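PDB 4PG7: homoserine dehydrogenase from Staphylococcus aureus M1064, which catalyses the NAD(P)-dependent interconversion of L-aspartate semialdehyde and L-homoserine, a step of the aspartic acid pathway. Local coordinates for residues E86-D91 with L110-K115; D201-K204 with F208-A211; A303-V306 with G312-M315; S425-I430 with Y435-V440. All blocks are in the same frame, centred on the assembly; numbering follows the deposited sequence.

Contact 1 of 4, residues E86-D91 with L110-K115; sequences EILNDD and LRTALK
Thr112 and Ala113 of helix 106-115 receive the side chain of Leu88, which lies at the end of helix 84-88, and the two methyl branches of that leucine are shared out between them. At Thr112 the touching group is CG2, which meets Leu88 CD1 at 4.1 Å, the two side chains running at about a right angle to each other. The threonine torsion explains which branch is offered: CG2 stands anti to the backbone N, beside the carbonyl carbon, while OG1 (chi1 -59°) lies beside the backbone N and is hydrogen-bonded to Asp108 O, one turn back in its own helix. The hydroxyl is thereby satisfied within helix 106-115, and a methyl faces the leucine. One residue on, Ala113 takes the other branch, with Leu88 CD2 4.2 Å from Ala113 CB and 4.1 Å from Ala113 N, close against the helix backbone. The nearest CA atoms of the two segments are those of Ala113 and Leu88, 6.0 Å apart. No hydrogen bond links the segments, which bury 120 Å² between them, and the side-chain contacts are methyl to methyl. Ile87 and Ala113 both pack on Ile96 of strand 95-98, and Ala113 touches Val120 of strand 119-122 as well. Two neighbouring helices packed over a parallel sheet in this way are characteristic of a Rossmann-type fold, here the NAD-binding domain.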
loop_
_atom_site.group_PDB
_atom_site.type_symbol
_atom_site.label_atom_id
_atom_site.label_comp_id
_atom_site.label_asym_id
_atom_site.label_seq_id
_atom_site.Cartn_x
_atom_site.Cartn_y
_atom_site.Cartn_z
ATOM N N GLU A 86 11.396 28.017 -28.861
ATOM C CA GLU A 86 12.643 28.471 -28.293
ATOM C C GLU A 86 13.242 27.398 -27.387
ATOM O O GLU A 86 14.465 27.265 -27.273
ATOM C CB GLU A 86 12.420 29.775 -27.524
ATOM C CG GLU A 86 13.692 30.359 -26.927
ATOM C CD GLU A 86 13.551 31.817 -26.511
ATOM O OE1 GLU A 86 12.412 32.298 -26.314
ATOM O OE2 GLU A 86 14.599 32.489 -26.414
ATOM N N ILE A 87 12.372 26.631 -26.743
ATOM C CA ILE A 87 12.805 25.562 -25.879
ATOM C C ILE A 87 13.064 24.298 -26.694
ATOM O O ILE A 87 14.076 23.638 -26.501
ATOM C CB ILE A 87 11.750 25.283 -24.772
ATOM C CG1 ILE A 87 11.736 26.429 -23.773
ATOM C CG2 ILE A 87 12.039 23.977 -24.066
ATOM C CD1 ILE A 87 10.513 26.457 -22.873
ATOM N N LEU A 88 12.148 23.954 -27.595
ATOM C CA LEU A 88 12.269 22.708 -28.354
ATOM C C LEU A 88 13.475 22.729 -29.307
ATOM O O LEU A 88 14.026 21.681 -29.628
ATOM C CB LEU A 88 10.979 22.403 -29.127
ATOM C CG LEU A 88 9.727 22.175 -28.268
ATOM C CD1 LEU A 88 8.467 22.094 -29.119
ATOM C CD2 LEU A 88 9.874 20.931 -27.412
ATOM N N ASN A 89 13.880 23.908 -29.752
ATOM C CA ASN A 89 15.028 24.014 -30.652
ATOM C C ASN A 89 16.359 24.228 -29.936
ATOM O O ASN A 89 17.393 24.369 -30.599
ATOM C CB ASN A 89 14.797 25.136 -31.672
ATOM C CG ASN A 89 13.653 24.831 -32.624
ATOM O OD1 ASN A 89 13.245 23.683 -32.772
ATOM N ND2 ASN A 89 13.105 25.864 -33.242
ATOM N N ASP A 90 16.352 24.266 -28.603
ATOM C CA ASP A 90 17.586 24.529 -27.862
ATOM C C ASP A 90 18.345 23.224 -27.660
ATOM O O ASP A 90 18.007 22.438 -26.763
ATOM C CB ASP A 90 17.283 25.203 -26.518
ATOM C CG ASP A 90 18.543 25.662 -25.792
ATOM O OD1 ASP A 90 19.653 25.170 -26.111
ATOM O OD2 ASP A 90 18.431 26.537 -24.912
ATOM N N ASP A 91 19.381 23.007 -28.477
ATOM C CA ASP A 91 20.134 21.744 -28.457
ATOM C C ASP A 91 20.948 21.559 -27.189
ATOM O O ASP A 91 21.383 20.446 -26.890
ATOM C CB ASP A 91 21.091 21.658 -29.652
ATOM C CG ASP A 91 20.384 21.607 -30.970
ATOM O OD1 ASP A 91 20.849 22.281 -31.918
ATOM O OD2 ASP A 91 19.380 20.877 -31.064
ATOM N N LEU A 110 5.808 17.270 -26.373
ATOM C CA LEU A 110 6.585 16.199 -25.755
ATOM C C LEU A 110 7.119 15.226 -26.814
ATOM O O LEU A 110 8.259 14.757 -26.708
ATOM C CB LEU A 110 5.772 15.478 -24.688
ATOM C CG LEU A 110 5.225 16.382 -23.573
ATOM C CD1 LEU A 110 4.464 15.544 -22.559
ATOM C CD2 LEU A 110 6.311 17.182 -22.877
ATOM N N ARG A 111 6.324 14.964 -27.847
ATOM C CA ARG A 111 6.777 14.137 -28.975
ATOM C C ARG A 111 8.009 14.761 -29.634
ATOM O O ARG A 111 8.985 14.073 -29.950
ATOM C CB ARG A 111 5.664 13.983 -30.014
ATOM C CG ARG A 111 4.473 13.156 -29.528
ATOM C CD ARG A 111 3.238 13.308 -30.411
ATOM N NE ARG A 111 3.161 12.254 -31.415
ATOM C CZ ARG A 111 3.712 12.311 -32.624
ATOM N NH1 ARG A 111 4.386 13.383 -33.032
ATOM N NH2 ARG A 111 3.580 11.283 -33.446
ATOM N N THR A 112 7.952 16.065 -29.858
ATOM C CA THR A 112 9.079 16.775 -30.454
ATOM C C THR A 112 10.328 16.675 -29.566
ATOM O O THR A 112 11.423 16.390 -30.061
ATOM C CB THR A 112 8.716 18.237 -30.730
ATOM O OG1 THR A 112 7.592 18.273 -31.616
ATOM C CG2 THR A 112 9.889 18.982 -31.357
ATOM N N ALA A 113 10.162 16.907 -28.270
ATOM C CA ALA A 113 11.276 16.841 -27.325
ATOM C C ALA A 113 11.978 15.485 -27.395
ATOM O O ALA A 113 13.216 15.415 -27.477
ATOM C CB ALA A 113 10.796 17.114 -25.906
ATOM N N LEU A 114 11.183 14.420 -27.397
ATOM C CA LEU A 114 11.710 13.062 -27.441
ATOM C C LEU A 114 12.422 12.780 -28.768
ATOM O O LEU A 114 13.494 12.156 -28.784
ATOM C CB LEU A 114 10.597 12.037 -27.195
ATOM C CG LEU A 114 9.938 12.079 -25.817
ATOM C CD1 LEU A 114 8.629 11.309 -25.815
ATOM C CD2 LEU A 114 10.869 11.543 -24.736
ATOM N N LYS A 115 11.837 13.251 -29.869
ATOM C CA LYS A 115 12.454 13.128 -31.183
ATOM C C LYS A 115 13.772 13.896 -31.245
ATOM O O LYS A 115 14.695 13.499 -31.963
ATOM C CB LYS A 115 11.502 13.606 -32.284
ATOM C CG LYS A 115 10.395 12.610 -32.596
ATOM C CD LYS A 115 9.335 13.197 -33.513
ATOM C CE LYS A 115 8.344 12.125 -33.915
ATOM N NZ LYS A 115 7.332 12.584 -34.905
#

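Contact 2 of 4, residues D201-K204 with F208-A211; sequences DEAK and FAEA
Lys204 lies extended alongside the 209-211 chain, its methylenes following the backbone carbonyls, while Ala203 meets Ala209 methyl to methyl. With CG beside its backbone N (chi1 -79°) and the rest of the chain fully extended, the lysine reaches from Ala209 to Ala211 in one straight run. Its CG touches Ala209 CB at 3.9 Å, CE passes Glu210 O at 3.4 Å, and NZ ends 3.4 Å from Ala211 O in a weak hydrogen bond. Ala209 CB thus sits against both helix residues, since it is also 3.9 Å from Ala203 CB. In the backbone, Ala203 O receives two N-H groups. The bond from Ala209 N is nearly straight (169° at the hydrogen) although its donor stands well above the carbonyl plane; that from Phe208 N, 2.9 Å from Ala203 O, is bent to 124° and weak. A nearly linear CA-H...O contact from Lys204 to Ala209 O runs the other way. Phe208 directs its ring away from the helix end and stacks on Phe184 of helix 180-192; Ala203 packs on that phenylalanine too, and on Ile185, while Ala209 touches Thr181. The arrangement is a helix C-terminus whose following chain folds back on the last turn, one carbonyl taking two successive amides, and it lays the loop between helices 196-205 and 214-217 against helix 180-192.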
loop_
_atom_site.group_PDB
_atom_site.type_symbol
_atom_site.label_atom_id
_atom_site.label_comp_id
_atom_site.label_asym_id
_atom_site.label_seq_id
_atom_site.Cartn_x
_atom_site.Cartn_y
_atom_site.Cartn_z
ATOM N N ASP A 201 -22.641 20.612 -0.339
ATOM C CA ASP A 201 -22.437 22.001 0.116
ATOM C C ASP A 201 -21.393 22.047 1.236
ATOM O O ASP A 201 -20.557 22.961 1.291
ATOM C CB ASP A 201 -23.754 22.618 0.586
ATOM C CG ASP A 201 -24.691 22.968 -0.584
ATOM O OD1 ASP A 201 -24.268 22.979 -1.772
ATOM O OD2 ASP A 201 -25.853 23.274 -0.302
ATOM N N GLU A 202 -21.464 21.082 2.147
ATOM C CA GLU A 202 -20.504 21.033 3.237
ATOM C C GLU A 202 -19.095 20.819 2.667
ATOM O O GLU A 202 -18.147 21.495 3.084
ATOM C CB GLU A 202 -20.874 19.960 4.269
ATOM C CG GLU A 202 -20.059 20.014 5.554
ATOM C CD GLU A 202 -20.088 21.406 6.185
ATOM O OE1 GLU A 202 -19.004 22.011 6.295
ATOM O OE2 GLU A 202 -21.183 21.933 6.498
ATOM N N ALA A 203 -18.954 19.913 1.702
ATOM C CA ALA A 203 -17.647 19.691 1.078
ATOM C C ALA A 203 -17.105 20.956 0.406
ATOM O O ALA A 203 -15.884 21.213 0.433
ATOM C CB ALA A 203 -17.710 18.567 0.069
ATOM N N LYS A 204 -17.994 21.707 -0.255
ATOM C CA LYS A 204 -17.616 23.011 -0.795
ATOM C C LYS A 204 -17.102 23.942 0.295
ATOM O O LYS A 204 -16.033 24.512 0.152
ATOM C CB LYS A 204 -18.786 23.673 -1.525
ATOM C CG LYS A 204 -18.994 23.103 -2.914
ATOM C CD LYS A 204 -20.263 23.626 -3.551
ATOM C CE LYS A 204 -20.369 23.124 -4.978
ATOM N NZ LYS A 204 -21.680 23.496 -5.560
ATOM N N PHE A 208 -13.026 20.780 0.133
ATOM C CA PHE A 208 -12.871 19.533 -0.666
ATOM C C PHE A 208 -13.421 19.602 -2.081
ATOM O O PHE A 208 -12.732 19.263 -3.055
ATOM C CB PHE A 208 -13.457 18.363 0.101
ATOM C CG PHE A 208 -12.747 18.127 1.379
ATOM C CD1 PHE A 208 -11.467 17.603 1.363
ATOM C CD2 PHE A 208 -13.288 18.527 2.581
ATOM C CE1 PHE A 208 -10.759 17.418 2.531
ATOM C CE2 PHE A 208 -12.579 18.365 3.757
ATOM C CZ PHE A 208 -11.314 17.802 3.734
ATOM N N ALA A 209 -14.636 20.100 -2.218
ATOM C CA ALA A 209 -15.239 20.225 -3.525
ATOM C C ALA A 209 -15.018 21.629 -4.014
ATOM O O ALA A 209 -15.020 22.559 -3.215
ATOM C CB ALA A 209 -16.727 19.921 -3.449
ATOM N N GLU A 210 -14.897 21.775 -5.333
ATOM C CA GLU A 210 -14.833 23.070 -5.986
ATOM C C GLU A 210 -16.240 23.511 -6.398
ATOM O O GLU A 210 -17.210 22.748 -6.283
ATOM C CB GLU A 210 -13.870 22.970 -7.187
ATOM C CG GLU A 210 -12.437 22.648 -6.764
ATOM C CD GLU A 210 -11.594 21.999 -7.854
ATOM O OE1 GLU A 210 -11.882 22.197 -9.053
ATOM O OE2 GLU A 210 -10.629 21.282 -7.506
ATOM N N ALA A 211 -16.353 24.754 -6.864
ATOM C CA ALA A 211 -17.648 25.399 -7.138
ATOM C C ALA A 211 -18.454 24.666 -8.186
ATOM O O ALA A 211 -19.684 24.543 -8.086
ATOM C CB ALA A 211 -17.419 26.835 -7.576
#

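Contact 3 of 4, residues A303-V306 with G312-M315; sequences AIYV and GDTM
Tyr305 lays one ring face over Thr314 O, which stands 3.8 Å from the plane and toward the rim, while its hydroxyl reaches past to the carboxylate of Asp313. CG lies anti to the tyrosine's backbone N (chi1 -166°), which sends the ring along the hairpin toward its turn. There Tyr305 OH donates to Asp313 OD2 in a very short bond of 2.5 Å, with ring and carboxylate planes turned 75° apart. Met315 comes up to the same ring: its CB is 3.8 Å from Tyr305 CD1, and its sulfur lies at the ring edge in a Met-aromatic contact, SD also touching Ala303 CB at 4.0 Å. Tyr305 and Met315 form a non-hydrogen-bonded antiparallel pair. The next pair, Val306 with Thr314, is hydrogen-bonded in both directions, with Val306 N 2.8 Å from Thr314 O and Thr314 N 3.0 Å from Val306 O. On the face bearing these two side chains, Val306 CB packs beside Thr314 OG1 at 3.5 Å. A water donates to Val306 O and Gly312 O, bridging the segments at the turn end of the pairing. The second subunit continues the sheet: Thr314 and Met315 pair with one of its strands, Met315 packs on its Met315, and its Tyr301 OH is hydrogen-bonded to Asp313 N. So short a phenol-carboxylate distance, its exact length doubtful, is consistent with a strong, possibly charge-assisted bond beside the dimer interface.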
loop_
_atom_site.group_PDB
_atom_site.type_symbol
_atom_site.label_atom_id
_atom_site.label_comp_id
_atom_site.label_asym_id
_atom_site.label_seq_id
_atom_site.Cartn_x
_atom_site.Cartn_y
_atom_site.Cartn_z
ATOM N N ALA A 303 -7.757 4.607 -1.903
ATOM C CA ALA A 303 -7.192 3.285 -1.755
ATOM C C ALA A 303 -7.334 2.516 -3.045
ATOM O O ALA A 303 -8.323 2.713 -3.784
ATOM C CB ALA A 303 -7.862 2.522 -0.603
ATOM N N ILE A 304 -6.340 1.679 -3.328
ATOM C CA ILE A 304 -6.421 0.704 -4.426
ATOM C C ILE A 304 -6.241 -0.675 -3.873
ATOM O O ILE A 304 -5.217 -0.960 -3.251
ATOM C CB ILE A 304 -5.321 0.807 -5.511
ATOM C CG1 ILE A 304 -4.994 2.237 -5.802
ATOM C CG2 ILE A 304 -5.768 0.080 -6.791
ATOM C CD1 ILE A 304 -6.060 2.939 -6.584
ATOM N N TYR A 305 -7.223 -1.514 -4.158
ATOM C CA TYR A 305 -7.261 -2.878 -3.731
ATOM C C TYR A 305 -6.996 -3.753 -4.951
ATOM O O TYR A 305 -7.727 -3.672 -5.937
ATOM C CB TYR A 305 -8.638 -3.190 -3.187
ATOM C CG TYR A 305 -8.728 -4.452 -2.413
ATOM C CD1 TYR A 305 -8.523 -4.461 -1.034
ATOM C CD2 TYR A 305 -9.038 -5.646 -3.038
ATOM C CE1 TYR A 305 -8.602 -5.628 -0.301
ATOM C CE2 TYR A 305 -9.138 -6.823 -2.316
ATOM C CZ TYR A 305 -8.910 -6.810 -0.951
ATOM O OH TYR A 305 -9.002 -7.993 -0.258
ATOM N N VAL A 306 -6.000 -4.623 -4.853
ATOM C CA VAL A 306 -5.491 -5.350 -6.015
ATOM C C VAL A 306 -5.590 -6.840 -5.757
ATOM O O VAL A 306 -5.190 -7.321 -4.686
ATOM C CB VAL A 306 -4.035 -4.950 -6.284
ATOM C CG1 VAL A 306 -3.419 -5.814 -7.359
ATOM C CG2 VAL A 306 -3.967 -3.486 -6.669
ATOM N N GLY A 312 -2.077 -13.330 -2.213
ATOM C CA GLY A 312 -3.186 -12.712 -1.486
ATOM C C GLY A 312 -3.574 -11.372 -2.087
ATOM O O GLY A 312 -2.861 -10.828 -2.923
ATOM N N ASP A 313 -4.689 -10.818 -1.637
ATOM C CA ASP A 313 -5.041 -9.455 -2.012
ATOM C C ASP A 313 -4.064 -8.461 -1.395
ATOM O O ASP A 313 -3.435 -8.732 -0.374
ATOM C CB ASP A 313 -6.450 -9.116 -1.559
ATOM C CG ASP A 313 -7.486 -10.084 -2.087
ATOM O OD1 ASP A 313 -7.142 -10.913 -2.961
ATOM O OD2 ASP A 313 -8.627 -10.017 -1.601
ATOM N N THR A 314 -3.926 -7.306 -2.017
ATOM C CA THR A 314 -3.143 -6.236 -1.427
ATOM C C THR A 314 -3.957 -4.949 -1.501
ATOM O O THR A 314 -4.896 -4.835 -2.303
ATOM C CB THR A 314 -1.781 -6.032 -2.118
ATOM O OG1 THR A 314 -2.002 -5.739 -3.486
ATOM C CG2 THR A 314 -0.899 -7.267 -2.026
ATOM N N MET A 315 -3.589 -3.979 -0.671
ATOM C CA MET A 315 -4.211 -2.646 -0.737
ATOM C C MET A 315 -3.235 -1.571 -0.325
ATOM O O MET A 315 -2.402 -1.761 0.576
ATOM C CB MET A 315 -5.484 -2.576 0.124
ATOM C CG MET A 315 -6.389 -1.357 -0.163
ATOM S SD MET A 315 -7.767 -1.143 1.032
ATOM C CE MET A 315 -6.754 -0.540 2.396
HETATM O O HOH W 1 -2.474 -8.847 -4.665
#

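Contact 4 of 4, residues S425-I430 with Y435-V440; sequences SPEELI and YEVDKV. With LYS (lysine), chain K.
The backbones of helix 427-432 and strand 436-444 come together at the turn between them, where Tyr435 N gives a weak hydrogen bond to Ile430 O (3.3 Å), and farther along they are bridged by side chains. Ile430 provides the apolar centre. Its CG2, anti to the backbone N while CG1 lies beside it, meets Tyr435 CB at 3.6 Å and Val437 CG2 at 3.7 Å. The Tyr435 ring presents its edge to Ile430 O and carries its hydroxyl off to Glu394 of helix 388-398, the helix on which Ile430 packs through Leu395 and Ile398. One turn earlier Glu427 runs extended across two valines: OE1 is 3.7 Å from Val440 CG2, and OE2 lies 4.0 Å from Val437 CG1. A water donates to Asp438 O and, weakly, to Glu427 OE2. Just before the helix, whose N-cap position is held by Pro426, Ser425 forms an ST turn, its OG accepting from Glu427 N at 3.2 Å.

Asp438 and Lys439 point away from the helix, on the face of the strand that meets the bound lysine. Asp438 OD1 lies 2.6 Å from LYS O, a carboxylate oxygen of the ligand, and Lys439 runs extended beside the ligand's aliphatic chain, its NZ salt-bridged to Asp255. Arg246, Gly250 and Thr252 complete the pocket. A classic beta bulge opposite Val380 lets these two successive residues both turn from the helix; the strand thus carries helix packing on one side and the ligand on the other, in a helix-on-sheet arrangement consistent with the C-terminal ACT domain.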
loop_
_atom_site.group_PDB
_atom_site.type_symbol
_atom_site.label_atom_id
_atom_site.label_comp_id
_atom_site.label_asym_id
_atom_site.label_seq_id
_atom_site.Cartn_x
_atom_site.Cartn_y
_atom_site.Cartn_z
ATOM N N SER A 425 -26.647 -8.651 -14.829
ATOM C CA SER A 425 -27.688 -7.843 -14.195
ATOM C C SER A 425 -29.067 -8.442 -14.434
ATOM O O SER A 425 -29.405 -8.773 -15.554
ATOM C CB SER A 425 -27.659 -6.405 -14.688
ATOM O OG SER A 425 -28.681 -5.626 -14.066
ATOM N N PRO A 426 -29.861 -8.603 -13.359
ATOM C CA PRO A 426 -31.238 -9.021 -13.502
ATOM C C PRO A 426 -32.208 -7.881 -13.831
ATOM O O PRO A 426 -33.426 -8.072 -13.737
ATOM C CB PRO A 426 -31.558 -9.565 -12.109
ATOM C CG PRO A 426 -30.795 -8.674 -11.222
ATOM C CD PRO A 426 -29.522 -8.370 -11.948
ATOM N N GLU A 427 -31.698 -6.703 -14.163
ATOM C CA GLU A 427 -32.553 -5.534 -14.362
ATOM C C GLU A 427 -33.613 -5.747 -15.460
ATOM O O GLU A 427 -34.778 -5.451 -15.250
ATOM C CB GLU A 427 -31.719 -4.271 -14.653
ATOM C CG GLU A 427 -32.554 -3.081 -15.095
ATOM C CD GLU A 427 -31.846 -1.739 -14.982
ATOM O OE1 GLU A 427 -30.633 -1.690 -14.682
ATOM O OE2 GLU A 427 -32.540 -0.712 -15.189
ATOM N N GLU A 428 -33.207 -6.230 -16.620
ATOM C CA GLU A 428 -34.149 -6.412 -17.733
ATOM C C GLU A 428 -35.182 -7.453 -17.395
ATOM O O GLU A 428 -36.359 -7.296 -17.670
ATOM C CB GLU A 428 -33.404 -6.861 -18.987
ATOM C CG GLU A 428 -32.563 -5.756 -19.624
ATOM C CD GLU A 428 -32.231 -6.037 -21.080
ATOM O OE1 GLU A 428 -31.542 -5.179 -21.680
ATOM O OE2 GLU A 428 -32.642 -7.100 -21.631
ATOM N N LEU A 429 -34.714 -8.526 -16.787
ATOM C CA LEU A 429 -35.568 -9.594 -16.386
ATOM C C LEU A 429 -36.657 -9.116 -15.400
ATOM O O LEU A 429 -37.846 -9.407 -15.559
ATOM C CB LEU A 429 -34.703 -10.692 -15.760
ATOM C CG LEU A 429 -35.455 -11.818 -15.090
ATOM C CD1 LEU A 429 -36.215 -12.632 -16.130
ATOM C CD2 LEU A 429 -34.455 -12.697 -14.352
ATOM N N ILE A 430 -36.231 -8.385 -14.387
ATOM C CA ILE A 430 -37.154 -7.863 -13.372
ATOM C C ILE A 430 -38.149 -6.891 -14.025
ATOM O O ILE A 430 -39.335 -6.904 -13.696
ATOM C CB ILE A 430 -36.374 -7.251 -12.203
ATOM C CG1 ILE A 430 -35.690 -8.383 -11.427
ATOM C CG2 ILE A 430 -37.280 -6.478 -11.251
ATOM C CD1 ILE A 430 -34.602 -7.946 -10.478
ATOM N N TYR A 435 -41.915 -5.013 -12.837
ATOM C CA TYR A 435 -41.437 -4.129 -11.801
ATOM C C TYR A 435 -40.731 -2.922 -12.361
ATOM O O TYR A 435 -40.018 -3.011 -13.365
ATOM C CB TYR A 435 -40.456 -4.819 -10.886
ATOM C CG TYR A 435 -41.029 -5.919 -10.096
ATOM C CD1 TYR A 435 -41.567 -5.669 -8.842
ATOM C CD2 TYR A 435 -41.009 -7.215 -10.575
ATOM C CE1 TYR A 435 -42.076 -6.691 -8.077
ATOM C CE2 TYR A 435 -41.516 -8.253 -9.821
ATOM C CZ TYR A 435 -42.053 -7.992 -8.572
ATOM O OH TYR A 435 -42.561 -9.016 -7.803
ATOM N N GLU A 436 -40.980 -1.781 -11.730
ATOM C CA GLU A 436 -40.251 -0.576 -12.012
ATOM C C GLU A 436 -38.950 -0.639 -11.253
ATOM O O GLU A 436 -38.958 -0.602 -10.027
ATOM C CB GLU A 436 -41.041 0.636 -11.521
ATOM C CG GLU A 436 -40.360 1.958 -11.849
ATOM C CD GLU A 436 -40.188 2.197 -13.335
ATOM O OE1 GLU A 436 -40.880 1.574 -14.160
ATOM O OE2 GLU A 436 -39.358 3.036 -13.671
ATOM N N VAL A 437 -37.847 -0.730 -11.975
ATOM C CA VAL A 437 -36.548 -0.771 -11.363
ATOM C C VAL A 437 -36.018 0.652 -11.286
ATOM O O VAL A 437 -35.802 1.278 -12.302
ATOM C CB VAL A 437 -35.562 -1.646 -12.189
ATOM C CG1 VAL A 437 -34.162 -1.578 -11.601
ATOM C CG2 VAL A 437 -36.050 -3.092 -12.226
ATOM N N ASP A 438 -35.803 1.159 -10.083
ATOM C CA ASP A 438 -35.290 2.511 -9.914
ATOM C C ASP A 438 -33.835 2.518 -10.335
ATOM O O ASP A 438 -33.429 3.296 -11.181
ATOM C CB ASP A 438 -35.404 2.941 -8.457
ATOM C CG ASP A 438 -34.821 4.342 -8.199
ATOM O OD1 ASP A 438 -34.776 5.177 -9.115
ATOM O OD2 ASP A 438 -34.426 4.609 -7.063
ATOM N N LYS A 439 -33.054 1.605 -9.764
ATOM C CA LYS A 439 -31.677 1.497 -10.139
ATOM C C LYS A 439 -31.051 0.222 -9.610
ATOM O O LYS A 439 -31.622 -0.467 -8.763
ATOM C CB LYS A 439 -30.914 2.678 -9.584
ATOM C CG LYS A 439 -30.928 2.754 -8.080
ATOM C CD LYS A 439 -30.615 4.179 -7.658
ATOM C CE LYS A 439 -30.711 4.355 -6.158
ATOM N NZ LYS A 439 -30.535 5.803 -5.835
ATOM N N VAL A 440 -29.859 -0.038 -10.111
ATOM C CA VAL A 440 -29.092 -1.213 -9.758
ATOM C C VAL A 440 -27.682 -0.741 -9.505
ATOM O O VAL A 440 -27.092 -0.041 -10.334
ATOM C CB VAL A 440 -29.104 -2.265 -10.900
ATOM C CG1 VAL A 440 -28.227 -3.460 -10.560
ATOM C CG2 VAL A 440 -30.518 -2.741 -11.184
HETATM N N LYS K . -33.247 9.557 -6.307
HETATM C CA LYS K . -32.829 9.186 -7.701
HETATM C C LYS K . -33.759 8.160 -8.340
HETATM O O LYS K . -33.338 7.379 -9.214
HETATM C CB LYS K . -31.398 8.645 -7.699
HETATM C CG LYS K . -30.764 8.575 -9.074
HETATM C CD LYS K . -30.164 7.211 -9.370
HETATM C CE LYS K . -29.681 7.170 -10.803
HETATM N NZ LYS K . -29.087 5.861 -11.187
HETATM O OXT LYS K . -34.953 8.115 -8.004
HETATM O O HOH W 2 -31.752 2.302 -13.757
#

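In the fold
Along the chain the four contacts follow in series, none nested in or crossing another. Contact 1 closes first, joining two helices around strand 95-98 in the NAD-binding domain. Contact 2 closes a short turn at the end of helix 196-205, and contact 3 closes the hairpin of strands 302-308 and 314-318; these two share the central homoserine dehydrogenase region, with centres about 29 Å apart. Contact 4 closes the last helix-to-strand turn, in the C-terminal domain. Contacts 3 and 4 both reach the large mixed sheet, which runs from the dimer interface to the lysine site, whereas contact 1 lies about 55 Å from contact 4, centre to centre.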